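PDB 2RHM: putative kinase from Chloroflexus aurantiacus, which is of unknown function but has the fold of P-loop nucleoside triphosphate hydrolases and probably binds a nucleotide as a kinase. Local coordinates for residues I9-P14 with Q108-A113. Sequence-based numbering, arbitrary orientation.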
loop_
_atom_site.group_PDB
_atom_site.type_symbol
_atom_site.label_atom_id
_atom_site.label_comp_id
_atom_site.label_asym_id
_atom_site.label_seq_id
_atom_site.Cartn_x
_atom_site.Cartn_y
_atom_site.Cartn_z
ATOM N N ILE B 9 9.762 11.375 4.782
ATOM C CA ILE B 9 8.631 11.571 5.650
ATOM C C ILE B 9 8.143 13.004 5.510
ATOM O O ILE B 9 8.889 13.947 5.758
ATOM C CB ILE B 9 8.999 11.290 7.129
ATOM C CG1 ILE B 9 9.437 9.829 7.306
ATOM C CG2 ILE B 9 7.844 11.651 8.079
ATOM C CD1 ILE B 9 10.947 9.647 7.269
ATOM N N VAL B 10 6.903 13.148 5.075
ATOM C CA VAL B 10 6.263 14.455 5.006
ATOM C C VAL B 10 5.203 14.545 6.074
ATOM O O VAL B 10 4.227 13.792 6.067
ATOM C CB VAL B 10 5.650 14.748 3.631
ATOM C CG1 VAL B 10 5.129 16.162 3.584
ATOM C CG2 VAL B 10 6.680 14.538 2.534
ATOM N N THR B 11 5.421 15.470 7.011
ATOM C CA THR B 11 4.537 15.616 8.156
ATOM C C THR B 11 4.007 17.043 8.259
ATOM O O THR B 11 4.424 17.923 7.529
ATOM C CB THR B 11 5.228 15.181 9.452
ATOM O OG1 THR B 11 4.246 15.040 10.494
ATOM C CG2 THR B 11 6.304 16.168 9.836
ATOM N N GLY B 12 3.042 17.246 9.142
ATOM C CA GLY B 12 2.425 18.536 9.335
ATOM C C GLY B 12 1.064 18.333 9.910
ATOM O O GLY B 12 0.469 17.258 9.750
ATOM N N HIS B 13 0.544 19.360 10.563
ATOM C CA HIS B 13 -0.849 19.319 10.970
ATOM C C HIS B 13 -1.779 19.319 9.730
ATOM O O HIS B 13 -1.370 19.666 8.633
ATOM C CB HIS B 13 -1.174 20.489 11.885
ATOM C CG HIS B 13 -0.647 20.334 13.269
ATOM N ND1 HIS B 13 -0.853 19.196 14.017
ATOM C CD2 HIS B 13 0.052 21.185 14.056
ATOM C CE1 HIS B 13 -0.308 19.358 15.211
ATOM N NE2 HIS B 13 0.245 20.559 15.262
ATOM N N PRO B 14 -3.037 18.881 9.897
ATOM C CA PRO B 14 -3.974 18.957 8.783
ATOM C C PRO B 14 -4.065 20.361 8.154
ATOM O O PRO B 14 -4.053 21.381 8.857
ATOM C CB PRO B 14 -5.291 18.544 9.434
ATOM C CG PRO B 14 -4.853 17.565 10.513
ATOM C CD PRO B 14 -3.641 18.239 11.078
ATOM N N GLN B 108 13.211 14.237 6.224
ATOM C CA GLN B 108 11.936 14.693 6.758
ATOM C C GLN B 108 11.609 16.126 6.372
ATOM O O GLN B 108 12.482 17.009 6.410
ATOM C CB GLN B 108 11.896 14.535 8.291
ATOM C CG GLN B 108 10.515 14.778 8.901
ATOM C CD GLN B 108 10.417 14.424 10.400
ATOM O OE1 GLN B 108 9.332 14.500 10.978
ATOM N NE2 GLN B 108 11.535 14.030 11.017
ATOM N N ILE B 109 10.384 16.311 5.901
ATOM C CA ILE B 109 9.839 17.639 5.586
ATOM C C ILE B 109 8.608 17.877 6.454
ATOM O O ILE B 109 7.661 17.067 6.471
ATOM C CB ILE B 109 9.467 17.792 4.107
ATOM C CG1 ILE B 109 10.667 17.480 3.227
ATOM C CG2 ILE B 109 8.975 19.213 3.832
ATOM C CD1 ILE B 109 10.389 17.558 1.801
ATOM N N ARG B 110 8.655 18.966 7.214
ATOM C CA ARG B 110 7.570 19.340 8.089
ATOM C C ARG B 110 6.897 20.583 7.529
ATOM O O ARG B 110 7.549 21.584 7.265
ATOM C CB ARG B 110 8.043 19.615 9.513
ATOM C CG ARG B 110 6.917 20.193 10.346
ATOM C CD ARG B 110 7.323 20.549 11.726
ATOM N NE ARG B 110 8.365 21.570 11.770
ATOM C CZ ARG B 110 8.695 22.228 12.872
ATOM N NH1 ARG B 110 8.055 21.989 14.001
ATOM N NH2 ARG B 110 9.656 23.144 12.846
ATOM N N CYS B 111 5.588 20.498 7.318
ATOM C CA CYS B 111 4.833 21.637 6.840
ATOM C C CYS B 111 4.177 22.334 8.003
ATOM O O CYS B 111 3.723 21.680 8.923
ATOM C CB CYS B 111 3.759 21.181 5.864
ATOM S SG CYS B 111 4.438 20.366 4.431
ATOM N N VAL B 112 4.129 23.663 7.947
ATOM C CA VAL B 112 3.527 24.465 8.994
ATOM C C VAL B 112 2.781 25.634 8.330
ATOM O O VAL B 112 3.021 25.947 7.172
ATOM C CB VAL B 112 4.601 25.007 9.989
ATOM C CG1 VAL B 112 5.356 23.856 10.686
ATOM C CG2 VAL B 112 5.577 25.943 9.289
ATOM N N ALA B 113 1.841 26.230 9.049
ATOM C CA ALA B 113 1.174 27.452 8.584
ATOM C C ALA B 113 0.471 28.122 9.738
ATOM O O ALA B 113 0.237 27.507 10.779
ATOM C CB ALA B 113 0.201 27.164 7.489
HETATM O O HOH W 1 2.451 21.681 11.440
#
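Gln-108 sets CG opposite its own backbone N (chi1 -171°) and runs on extended, which carries OE1 to the methyl of Thr-11; Thr-11 meets it by placing CG2 between its backbone N and carbonyl carbon, 3.6 Å from Gln-108 OE1. The two segments belong to neighbouring parallel strands, 6-12 and 105-112, in the middle of the five-stranded sheet of the P-loop NTPase fold, where strand order is 2-3-1-4-5.

The pairing Ile-9/Gln-108, Val-10/Ile-109 and Thr-11/Arg-110 puts paired residues on the same face, and three backbone hydrogen bonds fix it: Ile-109 N to Ile-9 O, Thr-11 N to Ile-109 O, and Cys-111 N to Thr-11 O, each 2.8 Å from N to O, with angles of 169-170° at the hydrogen.

On the face of Thr-11, its CG2 also rests 3.9 Å from Arg-110 CB, while the CG2 of Ile-9 approaches Gln-108 CG at 4.2 Å. Gln-108 OE1 takes a hydrogen bond from Leu-156 N, and Arg-110 bends at its third torsion and hydrogen-bonds through NH1 to Ile-153 O and through NE to Thr-164 OG1. On the other face of the sheet, that of Val-10 and Ile-109, Val-10 CG1 lies 4.3 Å from Cys-111 SG, and both side chains touch Lys-18 of helix 18-29.

Gly-12 has a phi of 156°, where a CB would be forced against the carbonyl O of Thr-11 and against Cys-111 O; it fits the first glycine of a Walker A sequence, consistent with nucleotide binding. Past it the two backbones separate: Pro-14 touches the bound benzoic acid, and a water spans the gap, accepting from His-13 N at 3.1 Å and donating to Cys-111 O at 2.8 Å.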